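Local atomic coordinates of L-asparagine oxygenase (Streptomyces coelicolor, PDB entry 2OG5), a protein that hydroxylates free L-asparagine at C3, using iron(II), 2-oxoglutarate and O2, to supply (2S,3S)-3-hydroxyasparagine for the calcium-dependent lipopeptide antibiotic. Residues His179-Phe184 and Thr309-Thr314; Pro189-Leu194 and Ile303-Val308; Arg208-Arg213 and Ala289-His294. All coordinates share one frame; numbering follows the deposited sequence.

Interaction 1 of 3, residues His179-Phe184 and Thr309-Thr314; sequences HNENAF and TVHGRT. With NA (sodium ion), chain B.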
ATOM      1  N   HIS A 179      -8.490  -0.632  -6.956  1.00 18.74           N
ATOM      2  CA  HIS A 179      -8.526  -1.943  -6.330  1.00 19.20           C
ATOM      3  C   HIS A 179      -8.080  -1.874  -4.878  1.00 19.02           C
ATOM      4  O   HIS A 179      -7.305  -0.998  -4.487  1.00 19.05           O
ATOM      5  CB  HIS A 179      -7.615  -2.922  -7.083  1.00 19.90           C
ATOM      6  CG  HIS A 179      -6.170  -2.528  -7.080  1.00 21.21           C
ATOM      7  ND1 HIS A 179      -5.660  -1.539  -7.897  1.00 22.32           N
ATOM      8  CD2 HIS A 179      -5.126  -2.981  -6.347  1.00 24.43           C
ATOM      9  CE1 HIS A 179      -4.367  -1.401  -7.664  1.00 23.57           C
ATOM     10  NE2 HIS A 179      -4.017  -2.265  -6.728  1.00 24.54           N
ATOM     11  N   ASN A 180      -8.581  -2.822  -4.091  1.00 18.70           N
ATOM     12  CA  ASN A 180      -7.944  -3.183  -2.827  1.00 18.78           C
ATOM     13  C   ASN A 180      -6.742  -4.049  -3.176  1.00 18.85           C
ATOM     14  O   ASN A 180      -6.823  -4.879  -4.088  1.00 18.87           O
ATOM     15  CB  ASN A 180      -8.893  -3.983  -1.926  1.00 18.99           C
ATOM     16  CG  ASN A 180     -10.090  -3.168  -1.459  1.00 19.12           C
ATOM     17  OD1 ASN A 180     -11.223  -3.464  -1.826  1.00 18.59           O
ATOM     18  ND2 ASN A 180      -9.843  -2.150  -0.635  1.00 19.54           N
ATOM     19  N   GLU A 181      -5.631  -3.834  -2.481  1.00 19.64           N
ATOM     20  CA  GLU A 181      -4.432  -4.634  -2.700  1.00 20.31           C
ATOM     21  C   GLU A 181      -4.709  -6.099  -2.374  1.00 19.87           C
ATOM     22  O   GLU A 181      -5.189  -6.413  -1.291  1.00 18.66           O
ATOM     23  CB  GLU A 181      -3.288  -4.119  -1.828  1.00 20.99           C
ATOM     24  CG  GLU A 181      -1.928  -4.653  -2.229  1.00 22.47           C
ATOM     25  CD  GLU A 181      -1.474  -4.144  -3.567  1.00 29.00           C
ATOM     26  OE1 GLU A 181      -1.957  -3.074  -3.994  1.00 31.40           O
ATOM     27  OE2 GLU A 181      -0.651  -4.823  -4.227  1.00 34.53           O
ATOM     28  N   ASN A 182      -4.395  -6.975  -3.324  1.00 20.38           N
ATOM     29  CA  ASN A 182      -4.526  -8.419  -3.173  1.00 20.96           C
ATOM     30  C   ASN A 182      -5.910  -8.788  -2.654  1.00 20.56           C
ATOM     31  O   ASN A 182      -6.052  -9.577  -1.721  1.00 21.31           O
ATOM     32  CB  ASN A 182      -3.411  -8.998  -2.270  1.00 21.95           C
ATOM     33  CG  ASN A 182      -2.009  -8.774  -2.845  1.00 25.75           C
ATOM     34  OD1 ASN A 182      -1.001  -8.810  -2.117  1.00 31.48           O
ATOM     35  ND2 ASN A 182      -1.935  -8.531  -4.148  1.00 28.93           N
ATOM     36  N   ALA A 183      -6.935  -8.222  -3.300  1.00 20.73           N
ATOM     37  CA  ALA A 183      -8.325  -8.371  -2.876  1.00 20.98           C
ATOM     38  C   ALA A 183      -8.748  -9.832  -2.723  1.00 21.44           C
ATOM     39  O   ALA A 183      -9.545 -10.162  -1.844  1.00 22.14           O
ATOM     40  CB  ALA A 183      -9.272  -7.645  -3.858  1.00 20.96           C
ATOM     41  N   PHE A 184      -8.207 -10.707  -3.566  1.00 21.32           N
ATOM     42  CA  PHE A 184      -8.529 -12.136  -3.519  1.00 21.46           C
ATOM     43  C   PHE A 184      -8.108 -12.828  -2.227  1.00 21.77           C
ATOM     44  O   PHE A 184      -8.633 -13.891  -1.907  1.00 22.59           O
ATOM     45  CB  PHE A 184      -7.846 -12.860  -4.687  1.00 22.34           C
ATOM     46  CG  PHE A 184      -6.359 -13.073  -4.490  1.00 23.58           C
ATOM     47  CD1 PHE A 184      -5.875 -14.289  -4.027  1.00 24.62           C
ATOM     48  CD2 PHE A 184      -5.446 -12.061  -4.765  1.00 24.73           C
ATOM     49  CE1 PHE A 184      -4.497 -14.479  -3.839  1.00 24.98           C
ATOM     50  CE2 PHE A 184      -4.076 -12.255  -4.581  1.00 24.90           C
ATOM     51  CZ  PHE A 184      -3.611 -13.462  -4.121  1.00 24.74           C
ATOM     52  N   THR A 309     -10.368   1.474   1.720  1.00 17.92           N
ATOM     53  CA  THR A 309      -9.936   2.367   0.656  1.00 18.22           C
ATOM     54  C   THR A 309      -9.295   1.588  -0.473  1.00 18.14           C
ATOM     55  O   THR A 309      -8.406   0.768  -0.225  1.00 18.54           O
ATOM     56  CB  THR A 309      -8.960   3.414   1.230  1.00 18.26           C
ATOM     57  OG1 THR A 309      -9.661   4.176   2.212  1.00 21.30           O
ATOM     58  CG2 THR A 309      -8.417   4.375   0.164  1.00 17.43           C
ATOM     59  N   VAL A 310      -9.767   1.843  -1.692  1.00 17.98           N
ATOM     60  CA  VAL A 310      -9.154   1.344  -2.914  1.00 18.26           C
ATOM     61  C   VAL A 310      -8.166   2.367  -3.451  1.00 18.25           C
ATOM     62  O   VAL A 310      -8.247   3.553  -3.127  1.00 18.14           O
ATOM     63  CB  VAL A 310     -10.204   1.032  -3.996  1.00 17.84           C
ATOM     64  CG1 VAL A 310     -11.150  -0.080  -3.532  1.00 17.77           C
ATOM     65  CG2 VAL A 310     -11.025   2.288  -4.382  1.00 18.46           C
ATOM     66  N   HIS A 311      -7.210   1.911  -4.254  1.00 18.64           N
ATOM     67  CA  HIS A 311      -6.277   2.847  -4.878  1.00 19.29           C
ATOM     68  C   HIS A 311      -6.036   2.500  -6.330  1.00 19.38           C
ATOM     69  O   HIS A 311      -6.280   1.380  -6.788  1.00 19.02           O
ATOM     70  CB  HIS A 311      -4.958   2.914  -4.099  1.00 20.02           C
ATOM     71  CG  HIS A 311      -4.134   1.671  -4.189  1.00 22.22           C
ATOM     72  ND1 HIS A 311      -4.353   0.571  -3.384  1.00 24.65           N
ATOM     73  CD2 HIS A 311      -3.086   1.353  -4.986  1.00 25.19           C
ATOM     74  CE1 HIS A 311      -3.474  -0.368  -3.681  1.00 25.65           C
ATOM     75  NE2 HIS A 311      -2.697   0.077  -4.653  1.00 27.19           N
ATOM     76  N   GLY A 312      -5.564   3.511  -7.045  1.00 20.31           N
ATOM     77  CA  GLY A 312      -5.200   3.412  -8.447  1.00 20.08           C
ATOM     78  C   GLY A 312      -4.153   4.460  -8.761  1.00 20.06           C
ATOM     79  O   GLY A 312      -3.544   5.040  -7.862  1.00 19.73           O
ATOM     80  N   ARG A 313      -3.911   4.676 -10.041  1.00 19.95           N
ATOM     81  CA  ARG A 313      -2.861   5.576 -10.470  1.00 20.95           C
ATOM     82  C   ARG A 313      -3.167   6.068 -11.861  1.00 20.75           C
ATOM     83  O   ARG A 313      -3.603   5.298 -12.713  1.00 21.17           O
ATOM     84  CB  ARG A 313      -1.502   4.875 -10.490  1.00 21.56           C
ATOM     85  CG  ARG A 313      -0.347   5.872 -10.444  1.00 22.49           C
ATOM     86  CD  ARG A 313       0.777   5.580 -11.430  1.00 23.68           C
ATOM     87  NE  ARG A 313       0.987   4.155 -11.630  1.00 25.57           N
ATOM     88  CZ  ARG A 313       0.613   3.472 -12.714  1.00 27.09           C
ATOM     89  NH1 ARG A 313       0.002   4.070 -13.742  1.00 27.36           N
ATOM     90  NH2 ARG A 313       0.838   2.165 -12.763  1.00 28.14           N
ATOM     91  N   THR A 314      -2.896   7.346 -12.110  1.00 21.12           N
ATOM     92  CA  THR A 314      -3.084   7.898 -13.450  1.00 21.10           C
ATOM     93  C   THR A 314      -2.015   7.394 -14.420  1.00 21.56           C
ATOM     94  O   THR A 314      -0.951   6.923 -14.015  1.00 21.61           O
ATOM     95  CB  THR A 314      -3.023   9.430 -13.425  1.00 20.76           C
ATOM     96  OG1 THR A 314      -1.749   9.838 -12.923  1.00 21.18           O
ATOM     97  CG2 THR A 314      -4.122   9.998 -12.551  1.00 20.14           C
TER
HETATM   98 NA    NA B 401      -1.996  -1.727  -5.479  1.00 21.57          NA
HETATM   99  O   HOH W   1      -1.137  -3.202  -6.436  1.00 34.03           O
HETATM  100  O   HOH W   2      -0.950  -0.673  -6.874  1.00 38.42           O
HETATM  101  O   HOH W   3       0.219  -0.814  -4.619  1.00 30.98           O

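Interaction 2 of 3, residues Pro189-Leu194 and Ile303-Val308; sequences PDFVML and IVDNRV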
ATOM      1  N   PRO A 189      -3.149  -7.252   2.611  1.00 18.63           N
ATOM      2  CA  PRO A 189      -2.639  -6.210   3.489  1.00 18.53           C
ATOM      3  C   PRO A 189      -3.745  -5.438   4.191  1.00 18.26           C
ATOM      4  O   PRO A 189      -4.783  -5.152   3.587  1.00 18.68           O
ATOM      5  CB  PRO A 189      -1.874  -5.303   2.518  1.00 18.92           C
ATOM      6  CG  PRO A 189      -1.440  -6.226   1.446  1.00 19.18           C
ATOM      7  CD  PRO A 189      -2.578  -7.164   1.258  1.00 18.74           C
ATOM      8  N   ASP A 190      -3.511  -5.071   5.444  1.00 17.65           N
ATOM      9  CA  ASP A 190      -4.407  -4.168   6.167  1.00 17.84           C
ATOM     10  C   ASP A 190      -4.088  -2.719   5.840  1.00 18.28           C
ATOM     11  O   ASP A 190      -5.005  -1.921   5.635  1.00 17.62           O
ATOM     12  CB  ASP A 190      -4.332  -4.469   7.650  1.00 18.42           C
ATOM     13  CG  ASP A 190      -4.789  -5.887   7.950  1.00 19.23           C
ATOM     14  OD1 ASP A 190      -5.966  -6.200   7.689  1.00 20.83           O
ATOM     15  OD2 ASP A 190      -3.957  -6.717   8.383  1.00 22.39           O
ATOM     16  N   PHE A 191      -2.799  -2.385   5.765  1.00 17.92           N
ATOM     17  CA  PHE A 191      -2.349  -1.091   5.229  1.00 17.69           C
ATOM     18  C   PHE A 191      -1.362  -1.313   4.101  1.00 17.90           C
ATOM     19  O   PHE A 191      -0.572  -2.267   4.142  1.00 17.75           O
ATOM     20  CB  PHE A 191      -1.695  -0.206   6.297  1.00 18.21           C
ATOM     21  CG  PHE A 191      -2.577   0.082   7.470  1.00 18.30           C
ATOM     22  CD1 PHE A 191      -3.554   1.069   7.407  1.00 17.69           C
ATOM     23  CD2 PHE A 191      -2.418  -0.612   8.652  1.00 20.23           C
ATOM     24  CE1 PHE A 191      -4.370   1.320   8.486  1.00 19.41           C
ATOM     25  CE2 PHE A 191      -3.232  -0.350   9.745  1.00 21.15           C
ATOM     26  CZ  PHE A 191      -4.219   0.609   9.650  1.00 19.83           C
ATOM     27  N   VAL A 192      -1.383  -0.408   3.121  1.00 17.89           N
ATOM     28  CA  VAL A 192      -0.366  -0.344   2.079  1.00 17.77           C
ATOM     29  C   VAL A 192       0.363   0.984   2.229  1.00 18.04           C
ATOM     30  O   VAL A 192      -0.277   2.042   2.250  1.00 17.98           O
ATOM     31  CB  VAL A 192      -0.989  -0.413   0.680  1.00 18.18           C
ATOM     32  CG1 VAL A 192       0.093  -0.298  -0.411  1.00 19.02           C
ATOM     33  CG2 VAL A 192      -1.778  -1.717   0.518  1.00 19.31           C
ATOM     34  N   MET A 193       1.684   0.912   2.389  1.00 18.11           N
ATOM     35  CA  MET A 193       2.528   2.093   2.564  1.00 18.29           C
ATOM     36  C   MET A 193       3.366   2.320   1.327  1.00 18.18           C
ATOM     37  O   MET A 193       3.997   1.386   0.829  1.00 18.15           O
ATOM     38  CB  MET A 193       3.448   1.912   3.771  1.00 18.52           C
ATOM     39  CG  MET A 193       2.683   1.644   5.047  1.00 19.11           C
ATOM     40  SD  MET A 193       3.711   1.770   6.522  1.00 20.75           S
ATOM     41  CE  MET A 193       4.845   0.442   6.215  1.00 19.56           C
ATOM     42  N   LEU A 194       3.368   3.566   0.844  1.00 18.59           N
ATOM     43  CA  LEU A 194       4.128   3.960  -0.327  1.00 18.50           C
ATOM     44  C   LEU A 194       5.031   5.136   0.033  1.00 18.40           C
ATOM     45  O   LEU A 194       4.531   6.233   0.326  1.00 18.45           O
ATOM     46  CB  LEU A 194       3.170   4.385  -1.429  1.00 18.68           C
ATOM     47  CG  LEU A 194       2.268   3.289  -1.991  1.00 19.73           C
ATOM     48  CD1 LEU A 194       1.167   3.902  -2.861  1.00 22.59           C
ATOM     49  CD2 LEU A 194       3.108   2.298  -2.773  1.00 22.25           C
ATOM     50  N   ILE A 303      -0.057   6.254   3.432  1.00 18.51           N
ATOM     51  CA  ILE A 303      -0.504   5.015   4.063  1.00 18.54           C
ATOM     52  C   ILE A 303      -1.994   4.877   3.802  1.00 18.61           C
ATOM     53  O   ILE A 303      -2.784   5.742   4.195  1.00 19.02           O
ATOM     54  CB  ILE A 303      -0.229   5.005   5.569  1.00 17.75           C
ATOM     55  CG1 ILE A 303       1.251   5.282   5.854  1.00 18.60           C
ATOM     56  CG2 ILE A 303      -0.665   3.657   6.196  1.00 18.86           C
ATOM     57  CD1 ILE A 303       1.563   5.423   7.349  1.00 19.39           C
ATOM     58  N   VAL A 304      -2.363   3.809   3.099  1.00 18.27           N
ATOM     59  CA  VAL A 304      -3.737   3.557   2.688  1.00 18.46           C
ATOM     60  C   VAL A 304      -4.314   2.426   3.548  1.00 18.53           C
ATOM     61  O   VAL A 304      -3.684   1.392   3.721  1.00 18.94           O
ATOM     62  CB  VAL A 304      -3.784   3.152   1.205  1.00 18.79           C
ATOM     63  CG1 VAL A 304      -5.204   2.893   0.754  1.00 20.96           C
ATOM     64  CG2 VAL A 304      -3.116   4.238   0.320  1.00 20.80           C
ATOM     65  N   ASP A 305      -5.479   2.660   4.135  1.00 17.90           N
ATOM     66  CA  ASP A 305      -6.199   1.641   4.880  1.00 17.79           C
ATOM     67  C   ASP A 305      -6.925   0.760   3.883  1.00 18.01           C
ATOM     68  O   ASP A 305      -7.963   1.124   3.335  1.00 18.12           O
ATOM     69  CB  ASP A 305      -7.173   2.298   5.855  1.00 17.37           C
ATOM     70  CG  ASP A 305      -7.873   1.294   6.748  1.00 18.68           C
ATOM     71  OD1 ASP A 305      -7.905   0.100   6.367  1.00 19.57           O
ATOM     72  OD2 ASP A 305      -8.411   1.696   7.813  1.00 20.23           O
ATOM     73  N   ASN A 306      -6.353  -0.408   3.638  1.00 18.25           N
ATOM     74  CA  ASN A 306      -6.817  -1.317   2.602  1.00 18.24           C
ATOM     75  C   ASN A 306      -8.110  -2.033   2.953  1.00 18.60           C
ATOM     76  O   ASN A 306      -8.657  -2.753   2.099  1.00 20.11           O
ATOM     77  CB  ASN A 306      -5.714  -2.348   2.306  1.00 18.43           C
ATOM     78  CG  ASN A 306      -5.931  -3.104   0.998  1.00 19.29           C
ATOM     79  OD1 ASN A 306      -6.237  -2.501  -0.045  1.00 19.15           O
ATOM     80  ND2 ASN A 306      -5.732  -4.424   1.033  1.00 18.88           N
ATOM     81  N   ARG A 307      -8.599  -1.858   4.182  1.00 18.29           N
ATOM     82  CA  ARG A 307      -9.914  -2.403   4.565  1.00 18.87           C
ATOM     83  C   ARG A 307     -11.059  -1.555   4.004  1.00 18.68           C
ATOM     84  O   ARG A 307     -12.146  -2.085   3.744  1.00 18.43           O
ATOM     85  CB  ARG A 307     -10.088  -2.454   6.092  1.00 19.56           C
ATOM     86  CG  ARG A 307      -9.484  -3.639   6.834  1.00 21.75           C
ATOM     87  CD  ARG A 307      -8.027  -3.465   7.166  1.00 23.21           C
ATOM     88  NE  ARG A 307      -7.730  -2.264   7.940  1.00 21.46           N
ATOM     89  CZ  ARG A 307      -7.576  -2.196   9.261  1.00 22.39           C
ATOM     90  NH1 ARG A 307      -7.644  -3.271  10.024  1.00 22.29           N
ATOM     91  NH2 ARG A 307      -7.323  -1.030   9.829  1.00 25.35           N
ATOM     92  N   VAL A 308     -10.821  -0.253   3.826  1.00 18.10           N
ATOM     93  CA  VAL A 308     -11.885   0.692   3.476  1.00 18.29           C
ATOM     94  C   VAL A 308     -11.587   1.547   2.244  1.00 18.00           C
ATOM     95  O   VAL A 308     -12.473   2.252   1.761  1.00 17.23           O
ATOM     96  CB  VAL A 308     -12.234   1.631   4.651  1.00 18.42           C
ATOM     97  CG1 VAL A 308     -12.895   0.855   5.780  1.00 20.11           C
ATOM     98  CG2 VAL A 308     -11.010   2.393   5.136  1.00 18.75           C
TER

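Interaction 3 of 3, residues Arg208-Arg213 and Ala289-His294; sequences RTACVR and ATAVTH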
ATOM      1  N   ARG A 208      -4.130   7.674  -6.736  1.00 18.73           N
ATOM      2  CA  ARG A 208      -5.537   7.964  -6.475  1.00 19.16           C
ATOM      3  C   ARG A 208      -6.039   7.040  -5.379  1.00 18.87           C
ATOM      4  O   ARG A 208      -5.813   5.827  -5.446  1.00 19.05           O
ATOM      5  CB  ARG A 208      -6.385   7.774  -7.733  1.00 19.47           C
ATOM      6  CG  ARG A 208      -5.952   8.627  -8.940  1.00 20.29           C
ATOM      7  CD  ARG A 208      -7.086   8.714  -9.953  1.00 20.81           C
ATOM      8  NE  ARG A 208      -8.115   9.674  -9.550  1.00 22.00           N
ATOM      9  CZ  ARG A 208      -9.382   9.655  -9.971  1.00 22.45           C
ATOM     10  NH1 ARG A 208      -9.817   8.714 -10.796  1.00 21.60           N
ATOM     11  NH2 ARG A 208     -10.227  10.587  -9.566  1.00 24.05           N
ATOM     12  N   THR A 209      -6.695   7.601  -4.366  1.00 18.24           N
ATOM     13  CA  THR A 209      -7.302   6.789  -3.294  1.00 18.15           C
ATOM     14  C   THR A 209      -8.781   7.143  -3.159  1.00 18.25           C
ATOM     15  O   THR A 209      -9.141   8.312  -3.205  1.00 18.23           O
ATOM     16  CB  THR A 209      -6.571   6.983  -1.941  1.00 18.52           C
ATOM     17  OG1 THR A 209      -6.654   8.347  -1.522  1.00 19.51           O
ATOM     18  CG2 THR A 209      -5.101   6.581  -2.067  1.00 18.64           C
ATOM     19  N   ALA A 210      -9.637   6.133  -3.008  1.00 17.86           N
ATOM     20  CA  ALA A 210     -11.073   6.367  -2.821  1.00 18.52           C
ATOM     21  C   ALA A 210     -11.623   5.481  -1.711  1.00 18.71           C
ATOM     22  O   ALA A 210     -11.435   4.270  -1.728  1.00 19.41           O
ATOM     23  CB  ALA A 210     -11.820   6.111  -4.105  1.00 19.00           C
ATOM     24  N   CYS A 211     -12.316   6.096  -0.762  1.00 19.22           N
ATOM     25  CA  CYS A 211     -12.766   5.407   0.442  1.00 18.89           C
ATOM     26  C   CYS A 211     -14.242   5.098   0.366  1.00 19.21           C
ATOM     27  O   CYS A 211     -15.049   5.955  -0.031  1.00 18.83           O
ATOM     28  CB  CYS A 211     -12.458   6.270   1.664  1.00 19.37           C
ATOM     29  SG  CYS A 211     -12.765   5.489   3.263  1.00 19.49           S
ATOM     30  N   VAL A 212     -14.601   3.880   0.757  1.00 19.02           N
ATOM     31  CA  VAL A 212     -16.007   3.470   0.815  1.00 19.26           C
ATOM     32  C   VAL A 212     -16.836   4.406   1.709  1.00 19.47           C
ATOM     33  O   VAL A 212     -18.041   4.560   1.488  1.00 19.97           O
ATOM     34  CB  VAL A 212     -16.163   2.006   1.292  1.00 19.36           C
ATOM     35  CG1 VAL A 212     -15.795   1.860   2.760  1.00 19.52           C
ATOM     36  CG2 VAL A 212     -17.591   1.499   1.035  1.00 20.08           C
ATOM     37  N   ARG A 213     -16.202   5.056   2.685  1.00 19.22           N
ATOM     38  CA  ARG A 213     -16.904   6.018   3.561  1.00 19.79           C
ATOM     39  C   ARG A 213     -17.432   7.253   2.822  1.00 20.08           C
ATOM     40  O   ARG A 213     -18.462   7.817   3.212  1.00 20.52           O
ATOM     41  CB  ARG A 213     -16.006   6.473   4.717  1.00 19.33           C
ATOM     42  CG  ARG A 213     -15.671   5.356   5.685  1.00 18.94           C
ATOM     43  CD  ARG A 213     -14.675   5.759   6.760  1.00 19.86           C
ATOM     44  NE  ARG A 213     -14.493   4.619   7.653  1.00 19.31           N
ATOM     45  CZ  ARG A 213     -13.338   4.234   8.198  1.00 19.80           C
ATOM     46  NH1 ARG A 213     -12.219   4.895   7.989  1.00 19.09           N
ATOM     47  NH2 ARG A 213     -13.312   3.162   8.970  1.00 21.00           N
ATOM     48  N   ALA A 289     -15.366   9.924  -8.729  1.00 23.32           N
ATOM     49  CA  ALA A 289     -15.816  11.267  -8.354  1.00 23.77           C
ATOM     50  C   ALA A 289     -15.238  11.755  -7.026  1.00 24.41           C
ATOM     51  O   ALA A 289     -15.012  12.962  -6.846  1.00 25.97           O
ATOM     52  CB  ALA A 289     -17.343  11.316  -8.303  1.00 24.17           C
ATOM     53  N   THR A 290     -14.977  10.833  -6.108  1.00 24.03           N
ATOM     54  CA  THR A 290     -14.601  11.196  -4.744  1.00 23.71           C
ATOM     55  C   THR A 290     -13.132  10.914  -4.424  1.00 23.48           C
ATOM     56  O   THR A 290     -12.688  11.181  -3.309  1.00 24.35           O
ATOM     57  CB  THR A 290     -15.451  10.442  -3.733  1.00 24.04           C
ATOM     58  OG1 THR A 290     -15.207   9.035  -3.846  1.00 23.78           O
ATOM     59  CG2 THR A 290     -16.944  10.731  -3.963  1.00 23.80           C
ATOM     60  N   ALA A 291     -12.387  10.378  -5.389  1.00 22.68           N
ATOM     61  CA  ALA A 291     -10.995   9.998  -5.156  1.00 21.90           C
ATOM     62  C   ALA A 291     -10.135  11.226  -4.900  1.00 21.87           C
ATOM     63  O   ALA A 291     -10.342  12.281  -5.521  1.00 21.83           O
ATOM     64  CB  ALA A 291     -10.453   9.231  -6.347  1.00 21.36           C
ATOM     65  N   VAL A 292      -9.175  11.084  -3.985  1.00 20.60           N
ATOM     66  CA  VAL A 292      -8.156  12.090  -3.754  1.00 21.37           C
ATOM     67  C   VAL A 292      -6.973  11.682  -4.619  1.00 21.09           C
ATOM     68  O   VAL A 292      -6.587  10.509  -4.637  1.00 19.96           O
ATOM     69  CB  VAL A 292      -7.740  12.158  -2.261  1.00 21.22           C
ATOM     70  CG1 VAL A 292      -6.614  13.178  -2.054  1.00 22.18           C
ATOM     71  CG2 VAL A 292      -8.929  12.485  -1.373  1.00 22.56           C
ATOM     72  N   THR A 293      -6.421  12.629  -5.371  1.00 21.78           N
ATOM     73  CA  THR A 293      -5.278  12.365  -6.221  1.00 22.49           C
ATOM     74  C   THR A 293      -4.092  13.119  -5.685  1.00 23.57           C
ATOM     75  O   THR A 293      -4.173  14.335  -5.474  1.00 24.76           O
ATOM     76  CB  THR A 293      -5.546  12.773  -7.690  1.00 22.19           C
ATOM     77  OG1 THR A 293      -6.719  12.094  -8.158  1.00 23.02           O
ATOM     78  CG2 THR A 293      -4.372  12.413  -8.590  1.00 22.44           C
ATOM     79  N   HIS A 294      -2.996  12.370  -5.488  0.50 23.85           N
ATOM     80  CA  HIS A 294      -1.753  12.813  -4.844  0.50 24.06           C
ATOM     81  C   HIS A 294      -0.552  12.622  -5.806  0.50 24.05           C
ATOM     82  O   HIS A 294      -0.285  11.483  -6.191  0.50 23.65           O
ATOM     83  CB  HIS A 294      -1.441  11.950  -3.583  0.50 24.22           C
ATOM     84  CG  HIS A 294      -2.639  11.443  -2.819  0.50 24.84           C
ATOM     85  ND1 HIS A 294      -2.978  11.924  -1.571  0.50 25.67           N
ATOM     86  CD2 HIS A 294      -3.518  10.444  -3.082  0.50 23.16           C
ATOM     87  CE1 HIS A 294      -4.039  11.275  -1.122  0.50 25.68           C
ATOM     88  NE2 HIS A 294      -4.383  10.367  -2.017  0.50 25.20           N
TER
HETATM   89  O   HOH W   4      -9.167  12.963  -7.854  1.00 25.35           O
HETATM   90  O   HOH W   5     -11.540   9.415  -0.618  1.00 29.42           O
HETATM   91  O   HOH W   6     -13.529   8.415  -1.898  1.00 30.11           O

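Interaction 1 of 3, residues His179-Phe184 and Thr309-Thr314
H179, E181 and H311 form the facial triad, two histidines and one carboxylate, of a jelly-roll, 2-oxoglutarate-dependent oxygenase, here holding a sodium ion in the iron site. H179 NE2 lies 2.4 Å from the sodium, E181 OE1 2.0 Å and H311 NE2 2.1 Å; three waters complete six ligands. Both histidines carry their rings between the backbone N and the carbonyl carbon (chi1 62° and 69°), which swings the two NE2 atoms to the same metal from one face of the sheet. The rings meet obliquely, planes 53° apart, with H179 CE1 over a face of H311. E181 comes in differently: its carboxylate is nearly coplanar with the H311 ring, and OE1 sits at that ring's edge, 3.1 Å from H311 CE1. Underneath, H179 and H311 are an antiparallel hydrogen-bonded pair, H311 N reaching H179 O at 2.9 Å and H179 N returning to H311 O at 3.0 Å. On the second shell, T177 O accepts from H179 ND1 and should fix the ring's rotation. The segment 179-184 leaves edge strand 176-179 as a loop, while strand 309-313 continues the sheet and pairs on its other side with strand 207-211.

Interaction 2 of 3, residues Pro189-Leu194 and Ile303-Val308
F191 and V192 face D305 and V304 across an antiparallel strand pair of the jelly-roll core, where 191-196 runs against 301-305. The tight part is the ladder itself: V192 and V304 form the hydrogen-bonded pair, V304 N reaching V192 O at 2.9 Å, almost straight (174°), and V192 N reaching V304 O at 3.0 Å. On the face shared by F191, M193 and I303, I303 presents CG2 to F191 CB and CG1 to M193 CG, both at 4.0 Å. Helix 128-140 packs on this face against M193 and I303.

Beyond the last bridge N306 is gripped twice, its backbone N by D190 O and its ND2 by P189 O, both 2.8 Å, the latter in the amide plane; its OD1 accepts from E181 N, which ties it to the metal-binding loop. The looser, partly exposed end belongs to D190 and R307. The R307 chain, bent at chi2 and chi3 (84° and 56°), folds back so that D190 CB lies over one guanidinium face, yet D190 OD1 stays 4.1 Å from R307 NH1, too far for a salt bridge, and D190 OD2 turns to T334 N. D305 heads an Asx turn: OD2 bonds S94 OG, while OD1 takes R307 N on its anti side and, on its syn side, a salt bridge from R307 NE at 2.8 Å.

Interaction 3 of 3, residues Arg208-Arg213 and Ala289-His294
R208 bends at chi3 (78°), which brings the edge of its guanidinium group to T293 OG1 and one of its faces under A291 CB. These residues belong to the outer antiparallel pair of the smaller jelly-roll sheet, strand 207-211 against the edge strand 292-294.

The backbone supplies one hydrogen-bonded pair: T209 N to V292 O and V292 N to T209 O, both 2.9 Å and both in the carbonyl plane. Next to it R208 and T293 form a non-hydrogen-bonded pair, and their side chains make the bond instead. R208 NE donates to T293 OG1 at 3.1 Å, while A291 CB lies 3.5 Å from R208 NH2. A salt bridge from R208 NH1 to D288 holds the far end of the group, so two directions fix its rotation. Water 4 ties the same corner together, accepting from R208 NH2, donating to A291 O and also bonding T293 OG1.

The opposite face carries T209 and V292. Here T209 OG1 comes to the edge of the H294 imidazole, near NE2, but H294 is modelled in two positions and a bond between them, made in one of these, is doubtful.

Where helix 274-290 ends, A291 leaves helical geometry and sets its CB 4.1 Å from A210 CB. C211 N-caps the short helix 212-215, its SG accepting from R213 N. T290, the last helical residue, faces C211 through a water. Its OG1 is also hydrogen-bonded to H286 O in the same helix, and water 6 completes the bridge: it accepts from C211 N at 2.9 Å and donates to T290 OG1 at 2.6 Å.

Interactions 1 and 3 share the smaller sheet, where strand 207-211 lies between 309-313 and 292-294: G312 N reaches R208 O at 2.8 Å and A210 N reaches V310 O at 2.9 Å, with centres about 11 Å apart. Interaction 2 belongs to the larger sheet, and its centre is about 9 Å from that of interaction 1. They join where T309 CG2 meets V304 CG1 at 3.6 Å, and V192 CG2 packs on E181 CB at 3.7 Å, at the base of the side chain that binds the metal. Between interactions 2 and 3, V304 CG2 meets T209 CG2 at 3.9 Å, and T209's side chain is about 10 Å from the sodium.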